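Local coordinates for nucleotidyltransferase-like protein (Exiguobacterium sibiricum, PDB 3C18) that is of unproven function but is probably a nucleotidyltransferase, moving a nucleotide from a nucleotide donor to an acceptor, at residues G224-E229 and E246-E251; W78-A83 and E116-L121; C120-L125 and S164-G169. One frame throughout, in Å; residues are numbered along the deposited sequence. Where two conformers were deposited one is given.

The three contacts follow one another along the chain, and none nests inside another or crosses it. From the N terminus, interaction 2 comes first. It closes the loop from helix 72-81 to the start of helix 116-142. Interaction 3 begins where that one ends, sharing C120 and L121, and brings the end of helix 146-167 back beside helix 116-142. Interaction 1 comes last and closes a short loop inside the C-terminal helix-turn-helix region. Helix 116-142 serves both earlier contacts and also meets the last, because Y226 packs on C120, L121 and S124. Together they tie the nucleotidyltransferase-like part, the YgxA-like helical part and the helix-turn-helix part.

Interaction 1: G224-E229 and E246-E251; sequences GKYLFE and ESRLTE
Y226 reaches from helix 220-231 to the backbone of R248. The hydroxyl OH donates a hydrogen bond of 2.7 Å to the carbonyl O of R248. The bond lies in the carbonyl plane, on a lone pair, with a C=O...OH angle of 135°. The acceptor also lies in the plane of the tyrosine ring, at its edge, 3.2 Å from CE2. With CG anti to the backbone N (chi1 -178°), the ring extends from the helix to the turn.

The packed part of the contact lies beside this bond. L249 CD2 sits 3.8 Å from CD1 of L227 and 4.0 Å from CE2 of Y226. The leucines cross at about a right angle. L227 also meets L256 and F263 of helix 253-265, and Y226 packs on helix 116-142. The R248 side is looser and partly exposed. Its CB lies 3.8 Å from Y226 OH, and the chain then bends at chi3. Its guanidinium finds its charge partner in E233, through a salt bridge from NH1.

The order of helices and the small antiparallel sheet are consistent with a winged helix-turn-helix, and this contact lies among its helices. Segment 246-251 is the turn between helices 240-245 and 253-265, and helix 220-231 packs against it. A phenylalanine in place of Y226 would keep a ring but is likely to leave the carbonyl O of R248 without its tyrosine donor. One directed bond fixes where the turn meets the helix, while the apolar contacts are not directional. Y226, L227 and L249 are buried, so OH and the carbonyl O satisfy each other in an apolar setting.

Interaction 2: W78-A83 and E116-L121; sequences WLILNA and ETERCL
The C-terminal end of helix 72-81, in the nucleotidyltransferase-like part, meets the first turns of helix 116-142 mainly through I80 and E118. The two side chains cross at about a right angle. E118 lies across I80, with its CB 3.7 Å from the I80 carbonyl O and its OE2 3.8 Å from I80 CG1. CG stands anti to the carbonyl carbon (chi1 -54°) and the chain is extended beyond it. This carries the carboxylate along the end of the other helix.

No direct hydrogen bond joins the segments. One water does the work instead. It donates to E118 OE1 at 2.7 Å and to the carbonyl O of L79 at 2.8 Å. Both of its hydrogens are spent on acceptors. Carboxylate and carbonyl would probably repel each other, and the water probably offsets this by giving each a hydrogen.

A Schellman motif ends helix 72-81 at this point. N82 takes positive phi, and A83 N bonds back to W78 O at 2.8 Å. The inner bond, N82 N to L79 O, is weak at 3.4 Å. L79 O therefore serves both the motif and the bridging water.

The apolar part lies to one side of the water. L81 CD2 touches CD2 of L121 at 3.8 Å, methyl to methyl. The backbone of L81 turns its CB away from helix 116-142, but the side chain comes back to it. L81 also packs on L125 of the same helix and on E251.

Interaction 3: C120-L125 and S164-G169; sequences CLQMSL and SVLEKG
L166 points at helix 116-142 and meets Q122 and M123 there. The contact joins two consecutive helices that run antiparallel as a helical hairpin. Segment 120-125 lies early in helix 116-142, and segment 164-169 ends helix 146-167. Both belong to the YgxA-like substrate-binding region.

Q122 and L166 cross at about a right angle. The leucine splits its two methyls between the backbone and the side chain of Q122. CD1 rests 3.6 Å from the carbonyl O of Q122. CD2 lies 3.5 Å from OE1 and 3.9 Å from CB. The glutamine chain is extended beyond CG, and its NE2 is held by I80 O on helix 72-81. That bond helps explain why OE1, rather than the amide nitrogen, faces the leucine methyl.

M123, deposited as selenomethionine, slides past L166 in the opposite direction. Its CG comes within 3.6 Å of L166 CB. The chain runs on extended at chi2 (-166°), which lays SE beside the last helical turn; the bend at chi3 turns only CE. SE is 3.9 Å from CA of E167 and 4.0 Å from its CG. M123 and E167 cross at about a right angle, and SE touches the glutamate at CA and CG, not at the carboxylate. That carboxylate is used elsewhere: OE1 makes a salt bridge with K219, and OE2 is hydrogen-bonded to S222.

No hydrogen bond links the two segments, so apolar packing carries the contact. Helix 146-167 closes in a Schellman motif, with G169 at positive phi (94°). The carbonyl O of L166 receives R119 NH1 from helix 116-142, and it also accepts G169 N at 2.8 Å.

Interaction 1: G224-E229 and E246-E251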
loop_
_atom_site.group_PDB
_atom_site.type_symbol
_atom_site.label_atom_id
_atom_site.label_comp_id
_atom_site.label_asym_id
_atom_site.label_seq_id
_atom_site.Cartn_x
_atom_site.Cartn_y
_atom_site.Cartn_z
ATOM N N GLY A 224 11.162 11.352 -12.976
ATOM C CA GLY A 224 11.572 10.446 -14.061
ATOM C C GLY A 224 13.025 10.048 -14.049
ATOM O O GLY A 224 13.429 9.123 -14.727
ATOM N N LYS A 225 13.808 10.768 -13.283
ATOM C CA LYS A 225 15.271 10.582 -13.285
ATOM C C LYS A 225 15.737 9.117 -13.112
ATOM O O LYS A 225 16.593 8.613 -13.843
ATOM C CB LYS A 225 15.899 11.514 -12.244
ATOM C CG LYS A 225 17.345 11.297 -11.932
ATOM C CD LYS A 225 17.819 12.360 -10.918
ATOM C CE LYS A 225 19.085 11.923 -10.186
ATOM N NZ LYS A 225 20.332 12.031 -10.984
ATOM N N TYR A 226 15.165 8.424 -12.150
ATOM C CA TYR A 226 15.551 7.017 -11.915
ATOM C C TYR A 226 15.225 6.159 -13.118
ATOM O O TYR A 226 16.016 5.353 -13.557
ATOM C CB TYR A 226 14.863 6.477 -10.671
ATOM C CG TYR A 226 15.228 5.052 -10.325
ATOM C CD1 TYR A 226 16.304 4.769 -9.503
ATOM C CD2 TYR A 226 14.487 4.007 -10.791
ATOM C CE1 TYR A 226 16.621 3.486 -9.168
ATOM C CE2 TYR A 226 14.813 2.702 -10.474
ATOM C CZ TYR A 226 15.876 2.459 -9.660
ATOM O OH TYR A 226 16.186 1.167 -9.353
ATOM N N LEU A 227 14.048 6.361 -13.671
ATOM C CA LEU A 227 13.597 5.595 -14.846
ATOM C C LEU A 227 14.509 5.906 -16.025
ATOM O O LEU A 227 15.123 5.026 -16.614
ATOM C CB LEU A 227 12.126 5.945 -15.178
ATOM C CG LEU A 227 11.490 5.277 -16.406
ATOM C CD1 LEU A 227 11.497 3.719 -16.216
ATOM C CD2 LEU A 227 10.038 5.771 -16.627
ATOM N N PHE A 228 14.742 7.180 -16.275
ATOM C CA PHE A 228 15.540 7.584 -17.462
ATOM C C PHE A 228 16.963 7.040 -17.405
ATOM O O PHE A 228 17.509 6.575 -18.386
ATOM C CB PHE A 228 15.601 9.095 -17.616
ATOM C CG PHE A 228 14.260 9.738 -17.709
ATOM C CD1 PHE A 228 13.204 9.044 -18.261
ATOM C CD2 PHE A 228 14.084 11.053 -17.319
ATOM C CE1 PHE A 228 11.970 9.635 -18.389
ATOM C CE2 PHE A 228 12.834 11.644 -17.406
ATOM C CZ PHE A 228 11.782 10.923 -17.949
ATOM N N GLU A 229 17.516 7.024 -16.215
ATOM C CA GLU A 229 18.887 6.563 -16.021
ATOM C C GLU A 229 18.955 5.075 -16.307
ATOM O O GLU A 229 19.899 4.600 -16.934
ATOM C CB GLU A 229 19.379 6.815 -14.602
ATOM C CG GLU A 229 20.823 6.359 -14.334
ATOM N N GLU A 246 12.755 -5.698 -16.234
ATOM C CA GLU A 246 14.056 -5.162 -15.785
ATOM C C GLU A 246 14.063 -5.116 -14.268
ATOM O O GLU A 246 13.199 -4.531 -13.657
ATOM C CB GLU A 246 14.250 -3.782 -16.371
ATOM C CG GLU A 246 15.544 -3.127 -16.048
ATOM C CD GLU A 246 16.728 -3.876 -16.587
ATOM O OE1 GLU A 246 16.580 -4.626 -17.588
ATOM O OE2 GLU A 246 17.797 -3.735 -15.975
ATOM N N SER A 247 15.047 -5.734 -13.657
ATOM C CA SER A 247 15.025 -5.879 -12.196
ATOM C C SER A 247 15.050 -4.551 -11.456
ATOM O O SER A 247 14.335 -4.368 -10.456
ATOM C CB SER A 247 16.148 -6.808 -11.730
ATOM O OG SER A 247 17.387 -6.196 -11.937
ATOM N N ARG A 248 15.779 -3.596 -12.000
ATOM C CA ARG A 248 15.917 -2.297 -11.314
ATOM C C ARG A 248 14.621 -1.515 -11.264
ATOM O O ARG A 248 14.497 -0.502 -10.532
ATOM C CB ARG A 248 17.011 -1.442 -11.930
ATOM C CG ARG A 248 18.411 -2.022 -11.741
ATOM C CD ARG A 248 19.454 -1.110 -12.342
ATOM N NE ARG A 248 19.504 0.153 -11.601
ATOM C CZ ARG A 248 20.102 1.261 -12.042
ATOM N NH1 ARG A 248 20.694 1.261 -13.237
ATOM N NH2 ARG A 248 20.098 2.371 -11.299
ATOM N N LEU A 249 13.644 -1.996 -12.019
ATOM C CA LEU A 249 12.327 -1.293 -12.115
ATOM C C LEU A 249 11.217 -2.046 -11.401
ATOM O O LEU A 249 10.053 -1.734 -11.502
ATOM C CB LEU A 249 11.947 -1.091 -13.571
ATOM C CG LEU A 249 12.894 -0.184 -14.376
ATOM C CD1 LEU A 249 12.488 -0.126 -15.850
ATOM C CD2 LEU A 249 12.955 1.226 -13.706
ATOM N N THR A 250 11.613 -3.058 -10.667
ATOM C CA THR A 250 10.669 -3.952 -9.963
ATOM C C THR A 250 9.636 -3.202 -9.168
ATOM O O THR A 250 8.459 -3.472 -9.212
ATOM C CB THR A 250 11.402 -4.865 -8.952
ATOM O OG1 THR A 250 12.176 -5.840 -9.659
ATOM C CG2 THR A 250 10.406 -5.565 -8.007
ATOM N N GLU A 251 10.115 -2.256 -8.394
ATOM C CA GLU A 251 9.233 -1.494 -7.484
ATOM C C GLU A 251 8.323 -0.546 -8.233
ATOM O O GLU A 251 7.354 -0.045 -7.685
ATOM C CB GLU A 251 10.046 -0.701 -6.467
ATOM C CG GLU A 251 10.945 -1.561 -5.572
ATOM C CD GLU A 251 10.141 -2.516 -4.674
ATOM O OE1 GLU A 251 8.992 -2.193 -4.292
ATOM O OE2 GLU A 251 10.686 -3.580 -4.337
#

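Interaction 2: W78-A83 and E116-L121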
loop_
_atom_site.group_PDB
_atom_site.type_symbol
_atom_site.label_atom_id
_atom_site.label_comp_id
_atom_site.label_asym_id
_atom_site.label_seq_id
_atom_site.Cartn_x
_atom_site.Cartn_y
_atom_site.Cartn_z
ATOM N N TRP A 78 13.234 -2.559 3.215
ATOM C CA TRP A 78 12.465 -1.562 3.956
ATOM C C TRP A 78 13.259 -0.281 4.043
ATOM O O TRP A 78 12.729 0.834 3.974
ATOM C CB TRP A 78 12.174 -1.968 5.400
ATOM C CG TRP A 78 11.119 -3.005 5.556
ATOM C CD1 TRP A 78 10.162 -3.325 4.662
ATOM C CD2 TRP A 78 10.862 -3.816 6.729
ATOM N NE1 TRP A 78 9.357 -4.318 5.163
ATOM C CE2 TRP A 78 9.745 -4.618 6.438
ATOM C CE3 TRP A 78 11.461 -3.916 7.996
ATOM C CZ2 TRP A 78 9.218 -5.547 7.351
ATOM C CZ3 TRP A 78 10.941 -4.831 8.908
ATOM C CH2 TRP A 78 9.823 -5.636 8.574
ATOM N N LEU A 79 14.552 -0.452 4.235
ATOM C CA LEU A 79 15.424 0.699 4.485
ATOM C C LEU A 79 15.679 1.415 3.154
ATOM O O LEU A 79 15.768 2.634 3.097
ATOM C CB LEU A 79 16.730 0.267 5.167
ATOM C CG LEU A 79 16.633 -0.301 6.585
ATOM C CD1 LEU A 79 17.999 -0.685 7.076
ATOM C CD2 LEU A 79 15.987 0.703 7.550
ATOM N N ILE A 80 15.751 0.629 2.082
ATOM C CA ILE A 80 16.034 1.170 0.743
ATOM C C ILE A 80 14.883 2.037 0.277
ATOM O O ILE A 80 15.075 3.064 -0.368
ATOM C CB ILE A 80 16.285 0.049 -0.293
ATOM C CG1 ILE A 80 17.712 -0.485 -0.126
ATOM C CG2 ILE A 80 16.102 0.561 -1.718
ATOM C CD1 ILE A 80 18.044 -1.645 -1.067
ATOM N N LEU A 81 13.681 1.602 0.638
ATOM C CA LEU A 81 12.451 2.220 0.185
ATOM C C LEU A 81 11.889 3.190 1.209
ATOM O O LEU A 81 10.940 3.894 0.933
ATOM C CB LEU A 81 11.387 1.176 -0.146
ATOM C CG LEU A 81 11.712 0.143 -1.220
ATOM C CD1 LEU A 81 10.618 -0.882 -1.439
ATOM C CD2 LEU A 81 11.965 0.950 -2.477
ATOM N N ASN A 82 12.505 3.214 2.382
ATOM C CA ASN A 82 12.008 4.044 3.485
ATOM C C ASN A 82 10.575 3.671 3.822
ATOM O O ASN A 82 9.731 4.537 4.055
ATOM C CB ASN A 82 12.045 5.511 3.088
ATOM C CG ASN A 82 11.894 6.440 4.261
ATOM O OD1 ASN A 82 12.512 6.201 5.297
ATOM N ND2 ASN A 82 11.122 7.552 4.092
ATOM N N ALA A 83 10.333 2.366 3.864
ATOM C CA ALA A 83 8.997 1.792 4.011
ATOM C C ALA A 83 8.619 1.446 5.442
ATOM O O ALA A 83 7.516 0.985 5.695
ATOM C CB ALA A 83 8.868 0.548 3.119
ATOM N N GLU A 116 22.170 8.090 -3.275
ATOM C CA GLU A 116 21.555 8.783 -4.380
ATOM C C GLU A 116 20.601 7.870 -5.115
ATOM O O GLU A 116 19.495 8.258 -5.442
ATOM C CB GLU A 116 22.638 9.328 -5.337
ATOM C CG GLU A 116 22.132 10.368 -6.283
ATOM C CD GLU A 116 21.548 11.582 -5.566
ATOM O OE1 GLU A 116 21.925 11.883 -4.401
ATOM O OE2 GLU A 116 20.699 12.234 -6.192
ATOM N N THR A 117 20.993 6.624 -5.324
ATOM C CA THR A 117 20.149 5.692 -6.087
ATOM C C THR A 117 18.843 5.408 -5.357
ATOM O O THR A 117 17.777 5.266 -5.981
ATOM C CB THR A 117 20.857 4.351 -6.352
ATOM O OG1 THR A 117 21.319 3.805 -5.110
ATOM C CG2 THR A 117 22.027 4.549 -7.300
ATOM N N GLU A 118 18.940 5.326 -4.030
ATOM C CA GLU A 118 17.750 5.049 -3.197
ATOM C C GLU A 118 16.850 6.265 -3.147
ATOM O O GLU A 118 15.664 6.145 -3.180
ATOM C CB GLU A 118 18.096 4.653 -1.774
ATOM C CG GLU A 118 19.052 3.497 -1.677
ATOM C CD GLU A 118 19.420 3.197 -0.248
ATOM O OE1 GLU A 118 18.854 3.868 0.667
ATOM O OE2 GLU A 118 20.265 2.297 -0.060
ATOM N N ARG A 119 17.447 7.438 -3.081
ATOM C CA ARG A 119 16.663 8.656 -3.050
ATOM C C ARG A 119 15.875 8.820 -4.324
ATOM O O ARG A 119 14.709 9.205 -4.309
ATOM C CB ARG A 119 17.529 9.889 -2.857
ATOM C CG ARG A 119 16.683 11.118 -2.644
ATOM C CD ARG A 119 17.509 12.294 -2.122
ATOM N NE ARG A 119 18.487 12.684 -3.109
ATOM C CZ ARG A 119 18.285 13.610 -4.037
ATOM N NH1 ARG A 119 17.139 14.273 -4.099
ATOM N NH2 ARG A 119 19.247 13.882 -4.894
ATOM N N CYS A 120 16.530 8.523 -5.435
ATOM C CA CYS A 120 15.922 8.727 -6.764
ATOM C C CYS A 120 14.805 7.753 -6.986
ATOM O O CYS A 120 13.797 8.096 -7.586
ATOM C CB CYS A 120 16.953 8.632 -7.893
ATOM S SG CYS A 120 17.983 10.134 -7.921
ATOM N N LEU A 121 14.972 6.547 -6.468
ATOM C CA LEU A 121 13.923 5.511 -6.590
ATOM C C LEU A 121 12.704 5.933 -5.788
ATOM O O LEU A 121 11.560 5.810 -6.229
ATOM C CB LEU A 121 14.423 4.153 -6.081
ATOM C CG LEU A 121 13.357 3.054 -6.040
ATOM C CD1 LEU A 121 12.626 2.942 -7.356
ATOM C CD2 LEU A 121 13.978 1.737 -5.619
HETATM O O HOH W 1 16.832 4.972 1.998
#

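Interaction 3: C120-L125 and S164-G169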
loop_
_atom_site.group_PDB
_atom_site.type_symbol
_atom_site.label_atom_id
_atom_site.label_comp_id
_atom_site.label_asym_id
_atom_site.label_seq_id
_atom_site.Cartn_x
_atom_site.Cartn_y
_atom_site.Cartn_z
ATOM N N CYS A 120 16.530 8.523 -5.435
ATOM C CA CYS A 120 15.922 8.727 -6.764
ATOM C C CYS A 120 14.805 7.753 -6.986
ATOM O O CYS A 120 13.797 8.096 -7.586
ATOM C CB CYS A 120 16.953 8.632 -7.893
ATOM S SG CYS A 120 17.983 10.134 -7.921
ATOM N N LEU A 121 14.972 6.547 -6.468
ATOM C CA LEU A 121 13.923 5.511 -6.590
ATOM C C LEU A 121 12.704 5.933 -5.788
ATOM O O LEU A 121 11.560 5.810 -6.229
ATOM C CB LEU A 121 14.423 4.153 -6.081
ATOM C CG LEU A 121 13.357 3.054 -6.040
ATOM C CD1 LEU A 121 12.626 2.942 -7.356
ATOM C CD2 LEU A 121 13.978 1.737 -5.619
ATOM N N GLN A 122 12.967 6.448 -4.598
ATOM C CA GLN A 122 11.886 6.956 -3.732
ATOM C C GLN A 122 11.132 8.127 -4.378
ATOM O O GLN A 122 9.921 8.298 -4.192
ATOM C CB GLN A 122 12.439 7.322 -2.372
ATOM C CG GLN A 122 12.785 6.071 -1.518
ATOM C CD GLN A 122 13.305 6.409 -0.169
ATOM O OE1 GLN A 122 12.844 7.377 0.460
ATOM N NE2 GLN A 122 14.272 5.594 0.328
HETATM N N MSE A 123 11.864 8.942 -5.136
HETATM C CA MSE A 123 11.285 10.104 -5.789
HETATM C C MSE A 123 10.394 9.642 -6.902
HETATM O O MSE A 123 9.322 10.172 -7.078
HETATM C CB MSE A 123 12.333 11.108 -6.284
HETATM C CG MSE A 123 12.990 11.873 -5.186
HETATM SE SE MSE A 123 13.985 13.409 -5.829
HETATM C CE MSE A 123 15.400 12.493 -6.784
ATOM N N SER A 124 10.782 8.597 -7.613
ATOM C CA SER A 124 9.929 8.067 -8.699
ATOM C C SER A 124 8.673 7.428 -8.134
ATOM O O SER A 124 7.623 7.533 -8.697
ATOM C CB SER A 124 10.667 7.061 -9.580
ATOM O OG SER A 124 11.733 7.692 -10.312
ATOM N N LEU A 125 8.803 6.754 -6.999
ATOM C CA LEU A 125 7.652 6.127 -6.346
ATOM C C LEU A 125 6.670 7.169 -5.822
ATOM O O LEU A 125 5.483 7.011 -5.916
ATOM C CB LEU A 125 8.099 5.163 -5.242
ATOM C CG LEU A 125 8.822 3.902 -5.786
ATOM C CD1 LEU A 125 9.597 3.108 -4.704
ATOM C CD2 LEU A 125 7.787 2.991 -6.442
ATOM N N SER A 164 8.695 16.627 -2.421
ATOM C CA SER A 164 9.397 17.896 -2.232
ATOM C C SER A 164 10.479 17.776 -1.169
ATOM O O SER A 164 11.545 18.365 -1.275
ATOM C CB SER A 164 8.403 19.002 -1.902
ATOM O OG SER A 164 7.451 19.089 -2.946
ATOM N N VAL A 165 10.206 16.955 -0.167
ATOM C CA VAL A 165 11.153 16.700 0.917
ATOM C C VAL A 165 12.328 15.867 0.379
ATOM O O VAL A 165 13.494 16.188 0.606
ATOM C CB VAL A 165 10.502 16.010 2.125
ATOM C CG1 VAL A 165 11.549 15.568 3.137
ATOM C CG2 VAL A 165 9.505 16.962 2.766
ATOM N N LEU A 166 12.008 14.800 -0.339
ATOM C CA LEU A 166 13.050 13.970 -0.971
ATOM C C LEU A 166 13.936 14.826 -1.875
ATOM O O LEU A 166 15.144 14.682 -1.919
ATOM C CB LEU A 166 12.393 12.846 -1.802
ATOM C CG LEU A 166 11.807 11.666 -1.005
ATOM C CD1 LEU A 166 10.764 10.901 -1.859
ATOM C CD2 LEU A 166 12.910 10.720 -0.502
ATOM N N GLU A 167 13.328 15.771 -2.568
ATOM C CA GLU A 167 14.070 16.572 -3.544
ATOM C C GLU A 167 15.186 17.316 -2.868
ATOM O O GLU A 167 16.186 17.599 -3.473
ATOM C CB GLU A 167 13.178 17.575 -4.284
ATOM C CG GLU A 167 12.329 16.979 -5.369
ATOM C CD GLU A 167 11.437 17.998 -6.045
ATOM O OE1 GLU A 167 10.889 18.867 -5.332
ATOM O OE2 GLU A 167 11.230 17.902 -7.283
ATOM N N LYS A 168 14.989 17.629 -1.600
ATOM C CA LYS A 168 15.924 18.482 -0.853
ATOM C C LYS A 168 16.893 17.590 -0.115
ATOM O O LYS A 168 17.725 18.053 0.637
ATOM C CB LYS A 168 15.182 19.396 0.130
ATOM C CG LYS A 168 14.369 20.498 -0.537
ATOM C CD LYS A 168 15.240 21.526 -1.233
ATOM C CE LYS A 168 15.772 22.612 -0.262
ATOM N NZ LYS A 168 14.796 23.718 0.133
ATOM N N GLY A 169 16.733 16.291 -0.306
ATOM C CA GLY A 169 17.693 15.301 0.173
ATOM C C GLY A 169 17.418 14.686 1.518
ATOM O O GLY A 169 18.276 14.026 2.095
#